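Local coordinates for protein histone-lysine N-methyltransferase, H3 lysine-9 specific SUVH6 (Arabidopsis thaliana, PDB 6A5K) that writes the H3K9 methyl mark with S-adenosylmethionine as methyl donor, and probably reads methylated non-CG DNA through its SRA domain, at residues A[21-26]-A[311-316]; A[64-69]-A[98-103]; A[240-245]-A[257-262]; A[403-408]-A[476-481]. The protein carries 1 engineered substitution. All blocks are in the same frame, centred on the assembly; numbering follows the deposited sequence.

In the fold
The four contacts span the N-terminal helix, the SRA domain, the pre-SET region and the SET domain. Contact 1 joins helix 5-29 to the pre-SET region and closes a loop of 284 intervening residues, inside which contact 2, in the SRA domain, and then contact 3 are nested; contact 4 follows in the SET domain. Contact 3 pairs the edge strand 242-244 with its neighbour 257-259 in a six-stranded sheet, whereas contact 4 packs a three-stranded sheet against a four-stranded one. Contacts 1 and 4, with centres about 21 Å apart, touch where Tyr316 meets Phe481. Contact 2 lies about 39 to 45 Å from the others between centres, in keeping with a domain that probably reads methylated DNA set apart from the methyltransferase core.

Contact 1: A[21-26]-A[311-316]; sequences CRKILQ and GGEIPY
Gln26, reaching out from helix 5-29, donates from NE2 to Ile314 O at 2.7 Å, and this is where the contact is tight. The acceptor lies in the plane of the Gln26 amide, yet the amide nitrogen stands above the carbonyl plane of Ile314 rather than on a lone pair. With CG anti to the backbone N (chi1 -176°) and the chain extended beyond it, Gln26 reaches from the helix to the loop. Its other end is fixed as well: Lys23 NZ donates to Gln26 OE1 at 2.9 Å, in the carbonyl plane, which settles the amide's orientation. The looser side is at Glu313, whose carboxylate plane is turned 71° from the amide. There a water accepts from Gln26 NE2 and donates to Glu313 OE2, while Lys23 NZ stays 4.2 Å from Glu313 OE2, too far for a salt bridge. An alanine in place of Gln26 would remove the amide, and Ile314 O would probably lose this donor and Lys23 NZ this acceptor. Nearby, Arg22 adds a salt bridge to Asp319 and a hydrogen bond to Asn317. Such side-chain-to-backbone bonding docks the N-terminal helix on a loop of the pre-SET region, close to its cysteine-bound zinc cluster.

Contact 2: A[64-69]-A[98-103]; sequences HILGEV and DYMKYG
The imidazole of His64 has Tyr99 O over one face, 3.0 Å above the ring plane and displaced toward the rim, while the carboxylate of Asp98 lies at its edge. There His64 NE2 donates to Asp98 OD1 at 2.8 Å. The oxygen is almost in the ring plane and is met on the syn side, but from 30° out of the carboxylate plane, the two planes being 62° apart. Asp98 is itself positioned by its neighbours, OD2 accepting from the backbone N of Lys91 and OD1 weakly from Tyr99 N. At the base of the ring, His64 CB meets CB of the selenomethionine Met100 at 3.6 Å. Met100 CG lies between the backbone N and the carbonyl carbon (chi1 81°), and the chain runs on extended to cross Leu66 at about a right angle; Met100 CE presses tightly on Leu66 CB at 3.5 Å. Leu66 CD2 also meets Tyr102 CE2 at 4.0 Å. The loop is further held by Arg172, whose NH1 bonds to the carbonyls of Ile65 and Gly67. A His-carboxylate hydrogen bond and an apolar patch thus pin the 64-69 loop beside strand 97-102, at the surface of the SRA domain's curled beta-sheet.

Contact 3: A[240-245]-A[257-262]; sequences EGLCKL and SAVNEI
Ala258 O receives two backbone N-H groups, a strong bond from Cys243 N at 2.7 Å and a weak one from Lys244 N at 3.5 Å. Two consecutive residues thus face one partner, a classic beta bulge, which shifts the register by one between the Leu242-Val259 and Lys244-Ala258 pairs of this antiparallel ladder. Beyond the bulge, Ala258 N returns a bond to Lys244 O at 2.9 Å. At the other end Asn260 N donates almost straight (173°) to Gly241 O, although it approaches from above that carbonyl's plane. Gly241 has positive phi, and a CB on it would collide with Glu261 CG and Asn260 O.

The side chains fill in around this ladder. Cys243 SG, anti to its carbonyl carbon (chi1 -56°), comes alongside Asn260 CB at 3.5 Å, while Cys243 CB lies 4.2 Å from Ala258 CB. Leu242 CD1 lies against Ala258 O and, less closely, Val259 CG2 and Ser257 CB. The extended Glu261 chain brings CG to 3.7 Å from Glu240 O, and a water donates to Glu240 O and, weakly, to Glu261 OE1. The amide of Asn260 serves its own loop: OD1 accepts from Ile262 N at 2.8 Å, forming an Asx turn, and ND2 bonds to Asp263 OD1 and Glu265 O.

Strand 242-244 is one of the two edge strands of the six-stranded sheet. Strand 257-259 separates it from strand 355-359, hydrogen-bonding to that neighbour through Ser257 and Val259, and Trp365 of the next strand, 365-369, touches Cys243, Ala258 and Asn260.

Contact 4: A[403-408]-A[476-481]; sequences FDIGNR and PHVMFF
Phe403 turns its ring away from its own backbone nitrogen (chi1 -169°), and Val478 does the same with CG1 (chi1 172°), which brings the ring and the valine methyls together from opposite directions. The two residues belong to different small sheets of the SET domain, and their strand segments, 403-406 and 477-481, cross at 104°. Val478 CG1 sits over one face of the Phe403 ring, displaced toward the rim and 3.8 Å from its centroid, in a CH-pi contact, while CG2 touches CE1. Phe480 CZ approaches Phe403 CE2 at 4.2 Å, and Ile405 runs alongside Pro476 in the opposite sense, Ile405 CG2 lying 3.8 Å from Pro476 CD. Ile441 of the adjoining strand 436-442 touches both Ile405 and Val478. A serine in place of Phe403 would probably open a gap beside the Val478 methyls and leave the guanidinium of Arg408 without the surface it lies on. That group lies over the opposite face of the ring, offset toward the rim, its CZ 3.3 Å above the ring plane. It is held there by a side-on grip on a single in-plane oxygen, Arg408 NH2 and NE donating to Asp404 O at 2.8 and 3.0 Å.

Contact 1: A[21-26]-A[311-316]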
loop_
_atom_site.group_PDB
_atom_site.type_symbol
_atom_site.label_atom_id
_atom_site.label_comp_id
_atom_site.label_asym_id
_atom_site.label_seq_id
_atom_site.Cartn_x
_atom_site.Cartn_y
_atom_site.Cartn_z
ATOM N N CYS A 21 -2.402 -10.023 10.800
ATOM C CA CYS A 21 -2.231 -11.109 9.828
ATOM C C CYS A 21 -0.763 -11.514 9.664
ATOM O O CYS A 21 -0.405 -12.699 9.756
ATOM C CB CYS A 21 -2.778 -10.711 8.452
ATOM S SG CYS A 21 -4.575 -10.663 8.305
ATOM N N ARG A 22 0.088 -10.525 9.410
ATOM C CA ARG A 22 1.478 -10.819 9.086
ATOM C C ARG A 22 2.291 -11.182 10.327
ATOM O O ARG A 22 3.316 -11.858 10.220
ATOM C CB ARG A 22 2.100 -9.641 8.337
ATOM C CG ARG A 22 1.500 -9.489 6.930
ATOM C CD ARG A 22 2.388 -8.698 5.975
ATOM N NE ARG A 22 1.948 -8.852 4.589
ATOM C CZ ARG A 22 2.335 -9.837 3.785
ATOM N NH1 ARG A 22 3.174 -10.766 4.226
ATOM N NH2 ARG A 22 1.884 -9.900 2.537
ATOM N N LYS A 23 1.837 -10.764 11.503
ATOM C CA LYS A 23 2.491 -11.211 12.733
ATOM C C LYS A 23 2.150 -12.680 13.024
ATOM O O LYS A 23 3.006 -13.465 13.453
ATOM C CB LYS A 23 2.102 -10.320 13.914
ATOM C CG LYS A 23 2.666 -10.787 15.254
ATOM C CD LYS A 23 4.190 -10.728 15.294
ATOM C CE LYS A 23 4.708 -9.322 15.030
ATOM N NZ LYS A 23 6.154 -9.193 15.373
ATOM N N ILE A 24 0.896 -13.055 12.788
ATOM C CA ILE A 24 0.502 -14.454 12.935
ATOM C C ILE A 24 1.290 -15.316 11.945
ATOM O O ILE A 24 1.809 -16.392 12.295
ATOM C CB ILE A 24 -1.010 -14.651 12.713
ATOM C CG1 ILE A 24 -1.809 -13.929 13.797
ATOM C CG2 ILE A 24 -1.369 -16.136 12.706
ATOM C CD1 ILE A 24 -3.307 -13.921 13.538
ATOM N N LEU A 25 1.397 -14.827 10.714
ATOM C CA LEU A 25 2.143 -15.544 9.686
ATOM C C LEU A 25 3.619 -15.649 10.058
ATOM O O LEU A 25 4.246 -16.682 9.842
ATOM C CB LEU A 25 1.980 -14.859 8.326
ATOM C CG LEU A 25 2.655 -15.540 7.132
ATOM C CD1 LEU A 25 2.031 -16.904 6.869
ATOM C CD2 LEU A 25 2.549 -14.665 5.896
ATOM N N GLN A 26 4.171 -14.580 10.623
ATOM C CA GLN A 26 5.564 -14.575 11.051
ATOM C C GLN A 26 5.789 -15.646 12.112
ATOM O O GLN A 26 6.803 -16.345 12.103
ATOM C CB GLN A 26 5.964 -13.196 11.594
ATOM C CG GLN A 26 7.438 -13.067 11.968
ATOM C CD GLN A 26 7.728 -11.784 12.734
ATOM O OE1 GLN A 26 6.976 -11.408 13.634
ATOM N NE2 GLN A 26 8.813 -11.102 12.373
ATOM N N GLY A 311 17.196 -9.302 16.431
ATOM C CA GLY A 311 16.562 -9.557 17.712
ATOM C C GLY A 311 15.967 -10.947 17.823
ATOM O O GLY A 311 15.077 -11.188 18.640
ATOM N N GLY A 312 16.453 -11.862 16.993
ATOM C CA GLY A 312 16.038 -13.252 17.061
ATOM C C GLY A 312 14.856 -13.588 16.173
ATOM O O GLY A 312 14.261 -14.655 16.305
ATOM N N GLU A 313 14.507 -12.683 15.262
ATOM C CA GLU A 313 13.396 -12.940 14.353
ATOM C C GLU A 313 13.668 -12.440 12.937
ATOM O O GLU A 313 14.614 -11.696 12.700
ATOM C CB GLU A 313 12.110 -12.306 14.892
ATOM C CG GLU A 313 12.168 -10.800 15.062
ATOM C CD GLU A 313 10.867 -10.230 15.606
ATOM O OE1 GLU A 313 10.372 -10.745 16.633
ATOM O OE2 GLU A 313 10.335 -9.277 15.002
ATOM N N ILE A 314 12.828 -12.875 12.005
ATOM C CA ILE A 314 12.891 -12.454 10.610
ATOM C C ILE A 314 11.919 -11.305 10.390
ATOM O O ILE A 314 10.713 -11.487 10.550
ATOM C CB ILE A 314 12.511 -13.613 9.652
ATOM C CG1 ILE A 314 13.295 -14.877 9.992
ATOM C CG2 ILE A 314 12.740 -13.211 8.204
ATOM C CD1 ILE A 314 14.765 -14.740 9.759
ATOM N N PRO A 315 12.427 -10.118 10.028
ATOM C CA PRO A 315 11.533 -8.955 9.923
ATOM C C PRO A 315 10.693 -8.916 8.639
ATOM O O PRO A 315 9.924 -7.974 8.451
ATOM C CB PRO A 315 12.503 -7.769 9.970
ATOM C CG PRO A 315 13.783 -8.317 9.445
ATOM C CD PRO A 315 13.846 -9.734 9.932
ATOM N N TYR A 316 10.852 -9.909 7.772
ATOM C CA TYR A 316 10.027 -10.029 6.575
ATOM C C TYR A 316 9.249 -11.336 6.626
ATOM O O TYR A 316 9.703 -12.303 7.226
ATOM C CB TYR A 316 10.883 -9.999 5.299
ATOM C CG TYR A 316 11.681 -8.732 5.072
ATOM C CD1 TYR A 316 11.071 -7.572 4.595
ATOM C CD2 TYR A 316 13.056 -8.704 5.300
ATOM C CE1 TYR A 316 11.806 -6.413 4.374
ATOM C CE2 TYR A 316 13.797 -7.547 5.083
ATOM C CZ TYR A 316 13.171 -6.410 4.623
ATOM O OH TYR A 316 13.913 -5.264 4.408
HETATM O O HOH W 1 9.153 -7.955 13.011
#

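Contact 2: A[64-69]-A[98-103]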
loop_
_atom_site.group_PDB
_atom_site.type_symbol
_atom_site.label_atom_id
_atom_site.label_comp_id
_atom_site.label_asym_id
_atom_site.label_seq_id
_atom_site.Cartn_x
_atom_site.Cartn_y
_atom_site.Cartn_z
ATOM N N HIS A 64 -26.325 -2.047 8.797
ATOM C CA HIS A 64 -26.166 -2.001 7.344
ATOM C C HIS A 64 -26.215 -0.552 6.883
ATOM O O HIS A 64 -26.953 0.257 7.447
ATOM C CB HIS A 64 -27.263 -2.809 6.637
ATOM C CG HIS A 64 -26.953 -4.268 6.495
ATOM N ND1 HIS A 64 -27.155 -5.176 7.507
ATOM C CD2 HIS A 64 -26.466 -4.974 5.443
ATOM C CE1 HIS A 64 -26.799 -6.383 7.092
ATOM N NE2 HIS A 64 -26.379 -6.283 5.845
ATOM N N ILE A 65 -25.433 -0.227 5.861
ATOM C CA ILE A 65 -25.402 1.125 5.307
ATOM C C ILE A 65 -25.843 1.161 3.841
ATOM O O ILE A 65 -25.352 0.384 3.023
ATOM C CB ILE A 65 -23.984 1.730 5.406
ATOM C CG1 ILE A 65 -23.528 1.777 6.867
ATOM C CG2 ILE A 65 -23.952 3.121 4.784
ATOM C CD1 ILE A 65 -22.079 2.157 7.045
ATOM N N LEU A 66 -26.759 2.069 3.510
ATOM C CA LEU A 66 -27.130 2.292 2.115
ATOM C C LEU A 66 -26.375 3.485 1.541
ATOM O O LEU A 66 -26.474 4.598 2.059
ATOM C CB LEU A 66 -28.639 2.509 1.983
ATOM C CG LEU A 66 -29.256 2.324 0.592
ATOM C CD1 LEU A 66 -28.992 0.925 0.049
ATOM C CD2 LEU A 66 -30.756 2.611 0.633
ATOM N N GLY A 67 -25.617 3.249 0.473
ATOM C CA GLY A 67 -24.887 4.312 -0.192
ATOM C C GLY A 67 -23.438 4.418 0.253
ATOM O O GLY A 67 -22.785 3.404 0.512
ATOM N N GLU A 68 -22.934 5.649 0.333
ATOM C CA GLU A 68 -21.540 5.898 0.706
ATOM C C GLU A 68 -21.228 5.506 2.147
ATOM O O GLU A 68 -21.983 5.815 3.065
ATOM C CB GLU A 68 -21.172 7.375 0.508
ATOM C CG GLU A 68 -21.191 7.885 -0.931
ATOM C CD GLU A 68 -22.561 8.362 -1.380
ATOM O OE1 GLU A 68 -23.542 8.181 -0.626
ATOM O OE2 GLU A 68 -22.652 8.943 -2.485
ATOM N N VAL A 69 -20.095 4.838 2.333
ATOM C CA VAL A 69 -19.600 4.490 3.656
ATOM C C VAL A 69 -18.511 5.481 4.052
ATOM O O VAL A 69 -17.525 5.627 3.334
ATOM C CB VAL A 69 -19.037 3.059 3.688
ATOM C CG1 VAL A 69 -18.391 2.759 5.035
ATOM C CG2 VAL A 69 -20.131 2.050 3.360
ATOM N N ASP A 98 -25.247 -8.432 -0.461
ATOM C CA ASP A 98 -25.640 -7.972 0.858
ATOM C C ASP A 98 -26.806 -7.003 0.706
ATOM O O ASP A 98 -26.852 -6.198 -0.252
ATOM C CB ASP A 98 -24.472 -7.297 1.582
ATOM C CG ASP A 98 -24.691 -7.197 3.088
ATOM O OD1 ASP A 98 -25.638 -7.826 3.601
ATOM O OD2 ASP A 98 -23.896 -6.509 3.764
ATOM N N TYR A 99 -27.719 -7.070 1.670
ATOM C CA TYR A 99 -28.958 -6.314 1.605
ATOM C C TYR A 99 -29.482 -5.917 2.981
ATOM O O TYR A 99 -28.990 -6.380 4.014
ATOM C CB TYR A 99 -30.023 -7.115 0.856
ATOM C CG TYR A 99 -30.327 -8.480 1.432
ATOM C CD1 TYR A 99 -29.625 -9.604 1.009
ATOM C CD2 TYR A 99 -31.328 -8.652 2.383
ATOM C CE1 TYR A 99 -29.901 -10.855 1.525
ATOM C CE2 TYR A 99 -31.608 -9.901 2.905
ATOM C CZ TYR A 99 -30.892 -10.998 2.469
ATOM O OH TYR A 99 -31.165 -12.247 2.979
HETATM N N MSE A 100 -30.483 -5.047 2.987
HETATM C CA MSE A 100 -31.030 -4.548 4.237
HETATM C C MSE A 100 -32.510 -4.251 4.081
HETATM O O MSE A 100 -33.007 -4.077 2.966
HETATM C CB MSE A 100 -30.275 -3.296 4.699
HETATM C CG MSE A 100 -30.711 -2.002 4.030
HETATM SE SE MSE A 100 -29.661 -0.427 4.594
HETATM C CE MSE A 100 -30.950 0.932 4.050
ATOM N N LYS A 101 -33.206 -4.207 5.210
ATOM C CA LYS A 101 -34.614 -3.851 5.251
ATOM C C LYS A 101 -34.804 -2.445 4.685
ATOM O O LYS A 101 -34.022 -1.543 4.973
ATOM C CB LYS A 101 -35.126 -3.947 6.691
ATOM C CG LYS A 101 -36.620 -3.895 6.861
ATOM C CD LYS A 101 -37.014 -4.212 8.302
ATOM C CE LYS A 101 -38.490 -4.587 8.397
ATOM N NZ LYS A 101 -38.815 -5.311 9.660
ATOM N N TYR A 102 -35.825 -2.270 3.852
ATOM C CA TYR A 102 -36.123 -0.961 3.280
ATOM C C TYR A 102 -37.624 -0.810 3.130
ATOM O O TYR A 102 -38.215 -1.382 2.217
ATOM C CB TYR A 102 -35.439 -0.780 1.925
ATOM C CG TYR A 102 -35.590 0.609 1.346
ATOM C CD1 TYR A 102 -36.703 0.960 0.598
ATOM C CD2 TYR A 102 -34.611 1.565 1.542
ATOM C CE1 TYR A 102 -36.838 2.230 0.072
ATOM C CE2 TYR A 102 -34.732 2.830 1.014
ATOM C CZ TYR A 102 -35.845 3.162 0.286
ATOM O OH TYR A 102 -35.961 4.430 -0.230
ATOM N N GLY A 103 -38.235 -0.035 4.019
ATOM C CA GLY A 103 -39.684 0.032 4.080
ATOM C C GLY A 103 -40.212 -1.349 4.415
ATOM O O GLY A 103 -39.776 -1.962 5.389
#

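Contact 3: A[240-245]-A[257-262]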
loop_
_atom_site.group_PDB
_atom_site.type_symbol
_atom_site.label_atom_id
_atom_site.label_comp_id
_atom_site.label_asym_id
_atom_site.label_seq_id
_atom_site.Cartn_x
_atom_site.Cartn_y
_atom_site.Cartn_z
ATOM N N GLU A 240 -1.860 10.622 -22.877
ATOM C CA GLU A 240 -1.751 12.062 -22.687
ATOM C C GLU A 240 -0.692 12.428 -21.659
ATOM O O GLU A 240 -0.561 11.770 -20.626
ATOM C CB GLU A 240 -3.102 12.649 -22.265
ATOM C CG GLU A 240 -3.948 13.168 -23.421
ATOM C CD GLU A 240 -4.930 12.135 -23.937
ATOM O OE1 GLU A 240 -5.612 11.495 -23.108
ATOM O OE2 GLU A 240 -5.021 11.963 -25.171
ATOM N N GLY A 241 0.068 13.475 -21.959
ATOM C CA GLY A 241 0.967 14.072 -20.988
ATOM C C GLY A 241 2.357 13.479 -20.853
ATOM O O GLY A 241 3.178 14.000 -20.098
ATOM N N LEU A 242 2.635 12.399 -21.576
ATOM C CA LEU A 242 3.951 11.766 -21.501
ATOM C C LEU A 242 5.058 12.734 -21.936
ATOM O O LEU A 242 5.058 13.235 -23.063
ATOM C CB LEU A 242 3.984 10.498 -22.351
ATOM C CG LEU A 242 5.247 9.640 -22.250
ATOM C CD1 LEU A 242 5.484 9.211 -20.817
ATOM C CD2 LEU A 242 5.157 8.426 -23.170
ATOM N N CYS A 243 5.990 12.994 -21.024
ATOM C CA CYS A 243 7.078 13.952 -21.223
ATOM C C CYS A 243 8.380 13.265 -21.587
ATOM O O CYS A 243 9.109 13.710 -22.464
ATOM C CB CYS A 243 7.320 14.770 -19.948
ATOM S SG CYS A 243 5.917 15.648 -19.307
ATOM N N LYS A 244 8.671 12.190 -20.869
ATOM C CA LYS A 244 9.965 11.530 -20.937
ATOM C C LYS A 244 9.776 10.044 -20.680
ATOM O O LYS A 244 9.061 9.662 -19.757
ATOM C CB LYS A 244 10.924 12.139 -19.907
ATOM C CG LYS A 244 12.400 11.841 -20.135
ATOM C CD LYS A 244 13.268 12.940 -19.529
ATOM C CE LYS A 244 14.754 12.613 -19.627
ATOM N NZ LYS A 244 15.268 12.706 -21.020
ATOM N N LEU A 245 10.405 9.203 -21.491
ATOM C CA LEU A 245 10.253 7.762 -21.326
ATOM C C LEU A 245 11.004 7.262 -20.090
ATOM O O LEU A 245 10.549 6.348 -19.394
ATOM C CB LEU A 245 10.745 7.021 -22.572
ATOM C CG LEU A 245 9.876 7.049 -23.836
ATOM C CD1 LEU A 245 8.423 6.763 -23.496
ATOM C CD2 LEU A 245 10.015 8.360 -24.616
ATOM N N SER A 257 9.148 6.829 -16.237
ATOM C CA SER A 257 8.655 7.865 -17.134
ATOM C C SER A 257 8.151 9.087 -16.376
ATOM O O SER A 257 8.004 9.064 -15.147
ATOM C CB SER A 257 7.541 7.313 -18.023
ATOM O OG SER A 257 6.474 6.813 -17.234
ATOM N N ALA A 258 7.888 10.154 -17.122
ATOM C CA ALA A 258 7.343 11.379 -16.556
ATOM C C ALA A 258 6.091 11.805 -17.320
ATOM O O ALA A 258 6.092 11.892 -18.555
ATOM C CB ALA A 258 8.377 12.481 -16.579
ATOM N N VAL A 259 5.030 12.078 -16.572
ATOM C CA VAL A 259 3.753 12.463 -17.155
ATOM C C VAL A 259 3.311 13.820 -16.611
ATOM O O VAL A 259 3.354 14.066 -15.407
ATOM C CB VAL A 259 2.664 11.401 -16.866
ATOM C CG1 VAL A 259 1.296 11.874 -17.352
ATOM C CG2 VAL A 259 3.035 10.071 -17.504
ATOM N N ASN A 260 2.905 14.712 -17.505
ATOM C CA ASN A 260 2.395 16.011 -17.087
ATOM C C ASN A 260 1.126 16.344 -17.865
ATOM O O ASN A 260 1.174 16.623 -19.059
ATOM C CB ASN A 260 3.454 17.101 -17.289
ATOM C CG ASN A 260 3.041 18.447 -16.710
ATOM O OD1 ASN A 260 1.868 18.684 -16.415
ATOM N ND2 ASN A 260 4.013 19.340 -16.549
ATOM N N GLU A 261 -0.008 16.300 -17.182
ATOM C CA GLU A 261 -1.283 16.622 -17.807
ATOM C C GLU A 261 -1.828 17.926 -17.243
ATOM O O GLU A 261 -2.990 18.270 -17.454
ATOM C CB GLU A 261 -2.281 15.483 -17.599
ATOM C CG GLU A 261 -1.721 14.114 -17.949
ATOM C CD GLU A 261 -2.726 12.999 -17.745
ATOM O OE1 GLU A 261 -2.470 12.111 -16.904
ATOM O OE2 GLU A 261 -3.773 13.012 -18.429
ATOM N N ILE A 262 -0.972 18.649 -16.532
ATOM C CA ILE A 262 -1.371 19.869 -15.840
ATOM C C ILE A 262 -0.905 21.117 -16.585
ATOM O O ILE A 262 -1.677 22.049 -16.804
ATOM C CB ILE A 262 -0.807 19.910 -14.406
ATOM C CG1 ILE A 262 -1.266 18.682 -13.608
ATOM C CG2 ILE A 262 -1.212 21.200 -13.710
ATOM C CD1 ILE A 262 -2.770 18.473 -13.622
HETATM O O HOH W 2 -1.562 9.805 -18.622
#

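Contact 4: A[403-408]-A[476-481]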
loop_
_atom_site.group_PDB
_atom_site.type_symbol
_atom_site.label_atom_id
_atom_site.label_comp_id
_atom_site.label_asym_id
_atom_site.label_seq_id
_atom_site.Cartn_x
_atom_site.Cartn_y
_atom_site.Cartn_z
ATOM N N PHE A 403 17.178 14.494 3.000
ATOM C CA PHE A 403 16.576 13.556 3.942
ATOM C C PHE A 403 17.439 13.501 5.193
ATOM O O PHE A 403 18.555 12.980 5.164
ATOM C CB PHE A 403 16.424 12.154 3.345
ATOM C CG PHE A 403 15.568 11.234 4.181
ATOM C CD1 PHE A 403 16.099 10.566 5.273
ATOM C CD2 PHE A 403 14.223 11.051 3.878
ATOM C CE1 PHE A 403 15.311 9.723 6.047
ATOM C CE2 PHE A 403 13.432 10.209 4.643
ATOM C CZ PHE A 403 13.982 9.543 5.728
ATOM N N ASP A 404 16.912 14.040 6.286
ATOM C CA ASP A 404 17.604 14.036 7.569
ATOM C C ASP A 404 17.476 12.640 8.183
ATOM O O ASP A 404 16.382 12.224 8.552
ATOM C CB ASP A 404 17.003 15.114 8.484
ATOM C CG ASP A 404 17.783 15.312 9.774
ATOM O OD1 ASP A 404 18.278 14.331 10.358
ATOM O OD2 ASP A 404 17.888 16.473 10.211
ATOM N N ILE A 405 18.588 11.916 8.282
ATOM C CA ILE A 405 18.558 10.535 8.771
ATOM C C ILE A 405 18.292 10.481 10.281
ATOM O O ILE A 405 18.820 11.293 11.040
ATOM C CB ILE A 405 19.887 9.799 8.459
ATOM C CG1 ILE A 405 20.123 9.738 6.940
ATOM C CG2 ILE A 405 19.906 8.406 9.070
ATOM C CD1 ILE A 405 21.444 9.091 6.553
ATOM N N GLY A 406 17.450 9.543 10.705
ATOM C CA GLY A 406 17.267 9.259 12.122
ATOM C C GLY A 406 15.944 9.689 12.729
ATOM O O GLY A 406 15.276 10.591 12.215
ATOM N N ASN A 407 15.581 9.044 13.842
ATOM C CA ASN A 407 14.370 9.380 14.614
ATOM C C ASN A 407 13.057 9.387 13.838
ATOM O O ASN A 407 12.241 10.294 14.007
ATOM C CB ASN A 407 14.514 10.755 15.287
ATOM C CG ASN A 407 15.714 10.844 16.198
ATOM O OD1 ASN A 407 16.687 11.531 15.890
ATOM N ND2 ASN A 407 15.667 10.118 17.313
ATOM N N ARG A 408 12.843 8.395 12.986
ATOM C CA ARG A 408 11.618 8.371 12.200
ATOM C C ARG A 408 10.769 7.143 12.445
ATOM O O ARG A 408 9.655 7.039 11.920
ATOM C CB ARG A 408 11.939 8.466 10.719
ATOM C CG ARG A 408 12.482 9.808 10.334
ATOM C CD ARG A 408 12.920 9.752 8.922
ATOM N NE ARG A 408 13.639 10.948 8.535
ATOM C CZ ARG A 408 13.102 11.951 7.858
ATOM N NH1 ARG A 408 11.822 11.912 7.501
ATOM N NH2 ARG A 408 13.853 12.985 7.543
ATOM N N PRO A 476 22.423 4.416 7.843
ATOM C CA PRO A 476 21.668 3.314 7.251
ATOM C C PRO A 476 21.087 3.708 5.901
ATOM O O PRO A 476 20.956 4.903 5.602
ATOM C CB PRO A 476 20.563 3.064 8.276
ATOM C CG PRO A 476 20.332 4.410 8.888
ATOM C CD PRO A 476 21.706 5.027 8.977
ATOM N N HIS A 477 20.766 2.709 5.086
ATOM C CA HIS A 477 19.987 2.934 3.877
ATOM C C HIS A 477 18.583 3.372 4.271
ATOM O O HIS A 477 17.992 2.807 5.193
ATOM C CB HIS A 477 19.925 1.670 3.019
ATOM C CG HIS A 477 21.252 1.238 2.486
ATOM N ND1 HIS A 477 21.773 1.720 1.305
ATOM C CD2 HIS A 477 22.169 0.367 2.974
ATOM C CE1 HIS A 477 22.957 1.171 1.091
ATOM N NE2 HIS A 477 23.219 0.348 2.091
ATOM N N VAL A 478 18.052 4.376 3.580
ATOM C CA VAL A 478 16.675 4.801 3.829
ATOM C C VAL A 478 15.771 4.156 2.781
ATOM O O VAL A 478 15.817 4.510 1.603
ATOM C CB VAL A 478 16.555 6.337 3.817
ATOM C CG1 VAL A 478 15.093 6.782 3.875
ATOM C CG2 VAL A 478 17.354 6.923 4.991
HETATM N N MSE A 479 14.974 3.181 3.212
HETATM C CA MSE A 479 14.154 2.388 2.300
HETATM C C MSE A 479 12.678 2.659 2.547
HETATM O O MSE A 479 12.217 2.543 3.679
HETATM C CB MSE A 479 14.438 0.895 2.490
HETATM C CG MSE A 479 15.933 0.539 2.456
HETATM SE SE MSE A 479 16.690 1.003 0.736
HETATM C CE MSE A 479 18.099 -0.349 0.611
ATOM N N PHE A 480 11.926 2.990 1.501
ATOM C CA PHE A 480 10.494 3.226 1.683
ATOM C C PHE A 480 9.652 1.964 1.514
ATOM O O PHE A 480 9.891 1.160 0.608
ATOM C CB PHE A 480 10.014 4.302 0.713
ATOM C CG PHE A 480 10.680 5.618 0.920
ATOM C CD1 PHE A 480 10.314 6.426 1.983
ATOM C CD2 PHE A 480 11.682 6.049 0.065
ATOM C CE1 PHE A 480 10.926 7.645 2.186
ATOM C CE2 PHE A 480 12.303 7.262 0.269
ATOM C CZ PHE A 480 11.923 8.061 1.328
ATOM N N PHE A 481 8.665 1.810 2.397
ATOM C CA PHE A 481 7.727 0.688 2.367
ATOM C C PHE A 481 6.276 1.184 2.355
ATOM O O PHE A 481 5.958 2.198 2.976
ATOM C CB PHE A 481 7.919 -0.223 3.587
ATOM C CG PHE A 481 9.152 -1.080 3.530
ATOM C CD1 PHE A 481 10.379 -0.583 3.961
ATOM C CD2 PHE A 481 9.080 -2.385 3.070
ATOM C CE1 PHE A 481 11.516 -1.372 3.915
ATOM C CE2 PHE A 481 10.221 -3.182 3.025
ATOM C CZ PHE A 481 11.427 -2.680 3.449
#